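Local coordinates for Oxidored_FMN domain-containing protein ([Pseudomonas] geniculata N1, PDB 6L6J) that binds FMN and a [4Fe-4S] cluster and probably acts as an amine oxidase on 6-hydroxypseudooxynicotine, at residues M41-R45 / V56-E60; V90-K94 / A162-I166; G491-D495 / Y526-Y530. All coordinates share one frame; numbering follows the deposited sequence.

Contact 1 of 3, residues M41-R45 / V56-E60; sequences MIAFR and VCLEE. With FMN (flavin mononucleotide), chain B.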
loop_
_atom_site.group_PDB
_atom_site.type_symbol
_atom_site.label_atom_id
_atom_site.label_comp_id
_atom_site.label_asym_id
_atom_site.label_seq_id
_atom_site.Cartn_x
_atom_site.Cartn_y
_atom_site.Cartn_z
ATOM N N MET A 41 3.886 16.378 -3.947
ATOM C CA MET A 41 3.242 16.474 -2.617
ATOM C C MET A 41 1.995 17.372 -2.682
ATOM O O MET A 41 0.914 16.913 -2.298
ATOM C CB MET A 41 4.270 17.045 -1.647
ATOM C CG MET A 41 3.766 17.234 -0.255
ATOM S SD MET A 41 5.213 17.594 0.764
ATOM C CE MET A 41 5.808 15.925 1.015
ATOM N N ILE A 42 2.143 18.600 -3.187
ATOM C CA ILE A 42 1.044 19.594 -3.355
ATOM C C ILE A 42 -0.102 18.937 -4.137
ATOM O O ILE A 42 -1.181 18.821 -3.568
ATOM C CB ILE A 42 1.571 20.899 -3.993
ATOM C CG1 ILE A 42 2.277 21.777 -2.957
ATOM C CG2 ILE A 42 0.481 21.681 -4.697
ATOM C CD1 ILE A 42 3.206 22.833 -3.562
ATOM N N ALA A 43 0.126 18.515 -5.376
ATOM C CA ALA A 43 -0.891 17.909 -6.279
ATOM C C ALA A 43 -1.500 16.654 -5.617
ATOM O O ALA A 43 -2.723 16.426 -5.723
ATOM C CB ALA A 43 -0.252 17.580 -7.619
ATOM N N PHE A 44 -0.674 15.848 -4.952
ATOM C CA PHE A 44 -1.139 14.633 -4.247
ATOM C C PHE A 44 -2.164 15.057 -3.205
ATOM O O PHE A 44 -3.286 14.604 -3.301
ATOM C CB PHE A 44 0.008 13.836 -3.613
ATOM C CG PHE A 44 -0.464 12.527 -3.036
ATOM C CD1 PHE A 44 -0.568 11.392 -3.837
ATOM C CD2 PHE A 44 -0.863 12.437 -1.703
ATOM C CE1 PHE A 44 -1.048 10.195 -3.319
ATOM C CE2 PHE A 44 -1.350 11.242 -1.187
ATOM C CZ PHE A 44 -1.441 10.125 -1.997
ATOM N N ARG A 45 -1.775 15.892 -2.248
ATOM C CA ARG A 45 -2.622 16.276 -1.087
ATOM C C ARG A 45 -3.846 17.065 -1.579
ATOM O O ARG A 45 -4.958 16.749 -1.157
ATOM C CB ARG A 45 -1.787 17.077 -0.084
ATOM C CG ARG A 45 -0.561 16.357 0.457
ATOM C CD ARG A 45 -0.934 15.088 1.170
ATOM N NE ARG A 45 0.236 14.340 1.583
ATOM C CZ ARG A 45 0.229 13.122 2.097
ATOM N NH1 ARG A 45 -0.914 12.489 2.281
ATOM N NH2 ARG A 45 1.370 12.549 2.446
ATOM N N VAL A 56 -6.557 16.587 5.989
ATOM C CA VAL A 56 -5.493 15.924 5.193
ATOM C C VAL A 56 -4.163 16.172 5.878
ATOM O O VAL A 56 -3.860 17.329 6.178
ATOM C CB VAL A 56 -5.547 16.351 3.728
ATOM C CG1 VAL A 56 -4.362 15.824 2.946
ATOM C CG2 VAL A 56 -6.860 15.876 3.118
ATOM N N CYS A 57 -3.462 15.080 6.194
ATOM C CA CYS A 57 -2.269 15.078 7.076
ATOM C C CYS A 57 -1.016 14.835 6.239
ATOM O O CYS A 57 -1.032 13.992 5.298
ATOM C CB CYS A 57 -2.362 14.017 8.164
ATOM S SG CYS A 57 -3.339 14.484 9.617
ATOM N N LEU A 58 0.058 15.536 6.587
ATOM C CA LEU A 58 1.409 15.263 6.032
ATOM C C LEU A 58 2.033 14.170 6.881
ATOM O O LEU A 58 1.691 14.094 8.086
ATOM C CB LEU A 58 2.247 16.539 5.983
ATOM C CG LEU A 58 2.413 17.101 4.577
ATOM C CD1 LEU A 58 1.076 17.191 3.860
ATOM C CD2 LEU A 58 3.112 18.459 4.608
ATOM N N GLU A 59 2.857 13.353 6.219
ATOM C CA GLU A 59 3.533 12.144 6.753
ATOM C C GLU A 59 4.609 12.570 7.764
ATOM O O GLU A 59 4.685 13.788 8.097
ATOM C CB GLU A 59 4.142 11.346 5.596
ATOM C CG GLU A 59 5.268 12.062 4.850
ATOM C CD GLU A 59 4.911 12.619 3.469
ATOM O OE1 GLU A 59 3.846 13.276 3.361
ATOM O OE2 GLU A 59 5.715 12.422 2.493
ATOM N N GLU A 60 5.418 11.609 8.228
ATOM C CA GLU A 60 6.494 11.844 9.231
ATOM C C GLU A 60 7.315 13.062 8.794
ATOM O O GLU A 60 7.946 13.004 7.760
ATOM C CB GLU A 60 7.340 10.592 9.470
ATOM C CG GLU A 60 7.912 9.933 8.224
ATOM C CD GLU A 60 8.890 8.816 8.562
ATOM O OE1 GLU A 60 8.823 8.275 9.721
ATOM O OE2 GLU A 60 9.727 8.494 7.686
HETATM N N1 FMN B . 1.777 6.112 9.280
HETATM C C2 FMN B . 2.508 7.086 9.911
HETATM O O2 FMN B . 2.264 7.301 11.102
HETATM N N3 FMN B . 3.442 7.844 9.322
HETATM C C4 FMN B . 3.735 7.686 8.021
HETATM O O4 FMN B . 4.596 8.380 7.483
HETATM C C4A FMN B . 3.016 6.632 7.252
HETATM N N5 FMN B . 3.269 6.418 5.938
HETATM C C5A FMN B . 2.534 5.502 5.267
HETATM C C6 FMN B . 2.736 5.330 3.900
HETATM C C7 FMN B . 1.967 4.408 3.218
HETATM C C7M FMN B . 2.240 4.192 1.780
HETATM C C8 FMN B . 0.923 3.638 3.905
HETATM C C8M FMN B . 0.102 2.604 3.191
HETATM C C9 FMN B . 0.707 3.797 5.247
HETATM C C9A FMN B . 1.462 4.711 5.969
HETATM N N10 FMN B . 1.224 4.923 7.335
HETATM C C10 FMN B . 1.983 5.868 7.980
HETATM C "C1'" FMN B . 0.175 4.176 8.099
HETATM C "C2'" FMN B . -1.194 4.788 7.866
HETATM O "O2'" FMN B . -1.178 6.073 8.461
HETATM C "C3'" FMN B . -2.304 3.987 8.475
HETATM O "O3'" FMN B . -2.152 3.995 9.895
HETATM C "C4'" FMN B . -2.380 2.542 7.984
HETATM O "O4'" FMN B . -2.197 2.492 6.549
HETATM C "C5'" FMN B . -3.691 1.886 8.397
HETATM O "O5'" FMN B . -4.754 2.604 7.796
HETATM P P FMN B . -5.382 2.116 6.385
HETATM O O1P FMN B . -5.983 0.753 6.648
HETATM O O2P FMN B . -6.381 3.192 6.096
HETATM O O3P FMN B . -4.217 2.089 5.414
#
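Arg45 and Val56 bring the two backbones closest, with CA atoms 6.9 Å apart. Helical segment 41-45 and strand segment 56-60 run roughly antiparallel, at 142°, with their axes 10.5 Å apart. That spacing suits a long side chain, and Arg45 fills it. With CG beside the backbone N and a bend at chi2 (-60°), the aliphatic part is carried past Val56, where Arg45 CD lies 3.9 Å from Val56 CG1, and Leu58, whose CD1 is 3.7 Å from Arg45 NE. Phe44 CD2 lies over one face of the guanidinium near its rim, and Cys57 O over the opposite face, at too poor an angle for a hydrogen bond to NH1. At the edge Arg45 NH2 forms a salt bridge with Glu59 OE1, 2.7 Å long, meeting the oxygen from above the carboxylate plane. The Glu59 carboxylate probably offsets this buried charge, while His29 O takes a further hydrogen bond from NH2. Met41 brings its CE methyl to 3.8 Å from Glu59 OE2, an oxygen weakly hydrogen-bonded to Thr31 OG1, and its sulfur near Leu58 CD2. Next to Glu59 in the strand, Glu60 N makes a weak hydrogen bond of 3.4 Å to FMN O4. The contact belongs to the beta-alpha-beta unit of strand 24-26, helix 38-51 and strand 55-62 in the TIM barrel; Val56 reaches Val26 on one neighbouring strand, and Leu58 packs against Leu86 and Val89 of helix 83-94.

Contact 2 of 3, residues V90-K94 / A162-I166; sequences VAAVK and AGFDI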
loop_
_atom_site.group_PDB
_atom_site.type_symbol
_atom_site.label_atom_id
_atom_site.label_comp_id
_atom_site.label_asym_id
_atom_site.label_seq_id
_atom_site.Cartn_x
_atom_site.Cartn_y
_atom_site.Cartn_z
ATOM N N VAL A 90 -0.274 23.387 2.805
ATOM C CA VAL A 90 -1.394 23.905 3.643
ATOM C C VAL A 90 -2.422 24.614 2.753
ATOM O O VAL A 90 -3.623 24.319 2.891
ATOM C CB VAL A 90 -0.868 24.833 4.756
ATOM C CG1 VAL A 90 -1.984 25.487 5.563
ATOM C CG2 VAL A 90 0.078 24.066 5.681
ATOM N N ALA A 91 -1.977 25.498 1.871
ATOM C CA ALA A 91 -2.838 26.345 1.009
ATOM C C ALA A 91 -3.679 25.463 0.084
ATOM O O ALA A 91 -4.906 25.712 -0.007
ATOM C CB ALA A 91 -2.017 27.330 0.227
ATOM N N ALA A 92 -3.071 24.447 -0.528
ATOM C CA ALA A 92 -3.731 23.501 -1.462
ATOM C C ALA A 92 -4.730 22.617 -0.708
ATOM O O ALA A 92 -5.682 22.093 -1.347
ATOM C CB ALA A 92 -2.698 22.666 -2.178
ATOM N N VAL A 93 -4.538 22.454 0.602
ATOM C CA VAL A 93 -5.436 21.644 1.486
ATOM C C VAL A 93 -6.553 22.561 2.017
ATOM O O VAL A 93 -7.747 22.260 1.733
ATOM C CB VAL A 93 -4.638 20.922 2.595
ATOM C CG1 VAL A 93 -5.485 20.448 3.766
ATOM C CG2 VAL A 93 -3.866 19.748 2.025
ATOM N N LYS A 94 -6.202 23.668 2.694
ATOM C CA LYS A 94 -7.186 24.587 3.341
ATOM C C LYS A 94 -8.118 25.213 2.292
ATOM O O LYS A 94 -9.198 25.649 2.681
ATOM C CB LYS A 94 -6.469 25.650 4.179
ATOM C CG LYS A 94 -5.804 25.127 5.443
ATOM C CD LYS A 94 -5.381 26.185 6.444
ATOM C CE LYS A 94 -6.528 26.838 7.194
ATOM N NZ LYS A 94 -7.417 25.866 7.899
ATOM N N ALA A 162 3.489 28.033 9.254
ATOM C CA ALA A 162 3.164 27.428 7.945
ATOM C C ALA A 162 1.635 27.411 7.727
ATOM O O ALA A 162 1.171 27.414 6.558
ATOM C CB ALA A 162 3.779 26.044 7.908
ATOM N N GLY A 163 0.873 27.353 8.820
ATOM C CA GLY A 163 -0.601 27.437 8.829
ATOM C C GLY A 163 -1.306 26.111 9.069
ATOM O O GLY A 163 -2.533 26.059 8.823
ATOM N N PHE A 164 -0.567 25.084 9.499
ATOM C CA PHE A 164 -1.112 23.766 9.902
ATOM C C PHE A 164 -2.114 23.992 11.050
ATOM O O PHE A 164 -1.874 24.803 11.981
ATOM C CB PHE A 164 0.026 22.793 10.270
ATOM C CG PHE A 164 0.876 22.301 9.114
ATOM C CD1 PHE A 164 0.389 21.359 8.216
ATOM C CD2 PHE A 164 2.162 22.787 8.911
ATOM C CE1 PHE A 164 1.163 20.920 7.152
ATOM C CE2 PHE A 164 2.935 22.342 7.844
ATOM C CZ PHE A 164 2.439 21.403 6.975
ATOM N N ASP A 165 -3.229 23.273 10.990
ATOM C CA ASP A 165 -4.342 23.350 11.974
ATOM C C ASP A 165 -4.110 22.354 13.106
ATOM O O ASP A 165 -4.596 22.621 14.240
ATOM C CB ASP A 165 -5.683 23.073 11.288
ATOM C CG ASP A 165 -5.940 24.030 10.142
ATOM O OD1 ASP A 165 -6.132 25.250 10.409
ATOM O OD2 ASP A 165 -5.908 23.560 8.989
ATOM N N ILE A 166 -3.458 21.228 12.776
ATOM C CA ILE A 166 -3.257 20.050 13.673
ATOM C C ILE A 166 -1.771 19.700 13.642
ATOM O O ILE A 166 -1.258 19.356 12.548
ATOM C CB ILE A 166 -4.125 18.852 13.235
ATOM C CG1 ILE A 166 -5.597 19.239 13.040
ATOM C CG2 ILE A 166 -3.979 17.702 14.221
ATOM C CD1 ILE A 166 -6.414 18.224 12.259
#
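Val90 sets one methyl squarely over the ring of Phe164: CG2 stands 3.6 Å from the ring centroid and only 9° off the ring normal, a CH-pi contact over the middle of the face. A branched residue suits this place because its two methyls do different work. With CG1 anti to the backbone N (chi1 175°), that branch turns to the backbone of the loop and touches Gly163 O at 3.4 Å, leaving CG2 to cover the ring. Gly163, the first residue beyond helix 142-162, closes it in a Schellman motif with positive phi, a conformation easiest for glycine, and its lack of a side chain lets Val90 come close to the main chain.

One turn further along the helix, Lys94 and Asp165 approach from opposite directions. The lysine chain bends at both chi3 and chi4, curling past Gly163 O, which lies 3.7 Å from Lys94 CD, and this brings its end back to the carboxylate. Lys94 NZ forms a salt bridge of 2.9 Å to Asp165 OD1, on its syn side, and a weak bond to OD2. Asp165 OD2 also accepts from Ala100 N, so the short acid ties a lysine on the helix to the start of a strand. With an alanine here, the Lys94 ammonium would probably lose its counter-charge and be free to swing away, and Ala100 N would lose this acceptor. The contact joins helix 83-94 to the turn between helix 142-162 and strand 166-171, and Phe164 packs on Val102 of strand 99-105 and Leu58 of strand 55-62.

Contact 3 of 3, residues G491-D495 / Y526-Y530; sequences GRNHD and YDEDY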
loop_
_atom_site.group_PDB
_atom_site.type_symbol
_atom_site.label_atom_id
_atom_site.label_comp_id
_atom_site.label_asym_id
_atom_site.label_seq_id
_atom_site.Cartn_x
_atom_site.Cartn_y
_atom_site.Cartn_z
ATOM N N GLY A 491 13.718 -17.695 -16.325
ATOM C CA GLY A 491 13.072 -16.381 -16.180
ATOM C C GLY A 491 13.832 -15.428 -15.291
ATOM O O GLY A 491 13.603 -14.201 -15.453
ATOM N N ARG A 492 14.636 -15.934 -14.349
ATOM C CA ARG A 492 15.511 -15.095 -13.481
ATOM C C ARG A 492 16.939 -15.627 -13.527
ATOM O O ARG A 492 17.710 -15.044 -14.273
ATOM C CB ARG A 492 14.991 -15.009 -12.045
ATOM C CG ARG A 492 15.726 -13.974 -11.202
ATOM C CD ARG A 492 15.149 -13.837 -9.806
ATOM N NE ARG A 492 13.856 -13.179 -9.815
ATOM C CZ ARG A 492 13.667 -11.861 -9.846
ATOM N NH1 ARG A 492 14.701 -11.031 -9.877
ATOM N NH2 ARG A 492 12.439 -11.377 -9.861
ATOM N N ASN A 493 17.259 -16.677 -12.766
ATOM C CA ASN A 493 18.650 -17.165 -12.551
ATOM C C ASN A 493 18.973 -18.354 -13.459
ATOM O O ASN A 493 20.128 -18.767 -13.473
ATOM C CB ASN A 493 18.889 -17.505 -11.083
ATOM C CG ASN A 493 18.732 -16.267 -10.229
ATOM O OD1 ASN A 493 19.278 -15.223 -10.576
ATOM N ND2 ASN A 493 17.966 -16.368 -9.148
ATOM N N HIS A 494 17.973 -18.893 -14.157
ATOM C CA HIS A 494 18.145 -19.914 -15.222
ATOM C C HIS A 494 17.836 -19.251 -16.564
ATOM O O HIS A 494 16.666 -18.764 -16.735
ATOM C CB HIS A 494 17.232 -21.129 -15.007
ATOM C CG HIS A 494 17.342 -21.783 -13.669
ATOM N ND1 HIS A 494 18.058 -22.939 -13.464
ATOM C CD2 HIS A 494 16.775 -21.486 -12.487
ATOM C CE1 HIS A 494 17.951 -23.296 -12.204
ATOM N NE2 HIS A 494 17.167 -22.432 -11.589
ATOM N N ASP A 495 18.838 -19.235 -17.452
ATOM C CA ASP A 495 18.701 -18.877 -18.889
ATOM C C ASP A 495 18.344 -20.152 -19.663
ATOM O O ASP A 495 17.784 -20.040 -20.760
ATOM C CB ASP A 495 19.980 -18.192 -19.394
ATOM C CG ASP A 495 21.245 -19.046 -19.340
ATOM O OD1 ASP A 495 21.346 -19.922 -18.470
ATOM O OD2 ASP A 495 22.118 -18.835 -20.172
ATOM N N TYR A 526 8.943 -23.989 -6.371
ATOM C CA TYR A 526 10.225 -23.287 -6.630
ATOM C C TYR A 526 9.888 -21.858 -7.038
ATOM O O TYR A 526 9.160 -21.673 -8.045
ATOM C CB TYR A 526 11.031 -24.044 -7.681
ATOM C CG TYR A 526 12.439 -23.552 -7.907
ATOM C CD1 TYR A 526 13.315 -23.332 -6.854
ATOM C CD2 TYR A 526 12.919 -23.374 -9.195
ATOM C CE1 TYR A 526 14.616 -22.918 -7.085
ATOM C CE2 TYR A 526 14.219 -22.970 -9.441
ATOM C CZ TYR A 526 15.065 -22.732 -8.381
ATOM O OH TYR A 526 16.338 -22.316 -8.638
ATOM N N ASP A 527 10.331 -20.904 -6.217
ATOM C CA ASP A 527 10.038 -19.459 -6.363
ATOM C C ASP A 527 11.281 -18.749 -6.908
ATOM O O ASP A 527 12.239 -18.575 -6.140
ATOM C CB ASP A 527 9.570 -18.864 -5.037
ATOM C CG ASP A 527 9.157 -17.418 -5.162
ATOM O OD1 ASP A 527 8.936 -16.983 -6.325
ATOM O OD2 ASP A 527 9.059 -16.747 -4.099
ATOM N N GLU A 528 11.238 -18.394 -8.195
ATOM C CA GLU A 528 12.173 -17.464 -8.883
ATOM C C GLU A 528 11.411 -16.197 -9.329
ATOM O O GLU A 528 11.951 -15.452 -10.177
ATOM C CB GLU A 528 12.780 -18.159 -10.103
ATOM C CG GLU A 528 13.940 -19.067 -9.763
ATOM C CD GLU A 528 15.296 -18.408 -9.901
ATOM O OE1 GLU A 528 15.653 -18.047 -11.035
ATOM O OE2 GLU A 528 15.977 -18.241 -8.874
ATOM N N ASP A 529 10.184 -15.992 -8.835
ATOM C CA ASP A 529 9.350 -14.801 -9.127
ATOM C C ASP A 529 9.518 -13.796 -7.989
ATOM O O ASP A 529 9.591 -12.608 -8.298
ATOM C CB ASP A 529 7.879 -15.169 -9.285
ATOM C CG ASP A 529 6.961 -13.969 -9.265
ATOM O OD1 ASP A 529 6.811 -13.335 -10.314
ATOM O OD2 ASP A 529 6.443 -13.668 -8.183
ATOM N N TYR A 530 9.534 -14.267 -6.736
ATOM C CA TYR A 530 9.922 -13.495 -5.518
ATOM C C TYR A 530 8.743 -12.665 -4.979
ATOM O O TYR A 530 8.952 -11.831 -4.045
ATOM C CB TYR A 530 11.129 -12.577 -5.802
ATOM C CG TYR A 530 12.461 -13.259 -6.019
ATOM C CD1 TYR A 530 12.585 -14.640 -6.067
ATOM C CD2 TYR A 530 13.611 -12.510 -6.211
ATOM C CE1 TYR A 530 13.810 -15.260 -6.255
ATOM C CE2 TYR A 530 14.841 -13.107 -6.440
ATOM C CZ TYR A 530 14.944 -14.485 -6.455
ATOM O OH TYR A 530 16.175 -15.033 -6.615
HETATM O O HOH W 1 14.991 -18.876 -13.473
HETATM O O HOH W 2 18.622 -13.718 -7.760
#
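Arg492 lays its guanidinium flat on Tyr530, the centres 4.1 Å apart and the planes at 10°, an off-centre cation-pi stack in which CD2 of the tyrosine lies over the group. At the guanidinium edge Arg492 NE donates to Glu528 O over 3.0 Å, approaching from above the carbonyl plane. The chain is extended through chi2 and bends at chi3 (-72°), which turns the guanidinium over the tyrosine. His494 and Tyr526 meet rim to rim instead, planes 73° apart, with His494 NE2 and Tyr526 OH hydrogen-bonded at 3.1 Å in each other's ring planes.

Between these pairs lies the Glu528 carboxylate, whose two oxygens suit the two N-H groups offered by one asparagine. Asn493 N reaches Glu528 OE1 at 2.7 Å, and Asn493 ND2 reaches Glu528 OE2 on its syn side, also at 2.7 Å. Water 1 donates to OE1 and accepts from Arg492 N and His494 N, while Thr553 OG1 bonds to OE2, so both oxygens of this buried acid are well occupied. Tyr530 OH is bonded to Thr553 as well, and water 2 links it to Asn493 ND2. Asp527 OD1 accepts from Asp529 N (an Asx turn) and from Tyr530 N, together an Asx motif. Strand 522-527 runs parallel between 547-552 and 612-621 in a mixed sheet, and the loop preceding strand 506-507 folds against its C-terminal end.

Contacts 1 and 2 are neighbours in the TIM barrel, their centres 10 Å apart, and they touch: Leu58 CD2 of contact 1 lies 3.8 Å from Phe164 CZ of contact 2, and Arg45 and Val56 both pack on Val93. Helix 83-94, which carries one half of contact 2, directly follows strand 55-62 of contact 1. Contact 3 comes last in the chain, its centre about 38 Å from that of contact 1 and 48 Å from that of contact 2, across the chain's centre; its segment 526-530 lies within the OYE-like second alpha/beta domain. Contact 1 joins consecutive elements of the FMN-binding barrel, contact 2 links helix 83-94 to the loop before strand 166-171, and contact 3 belongs to a separate sheet.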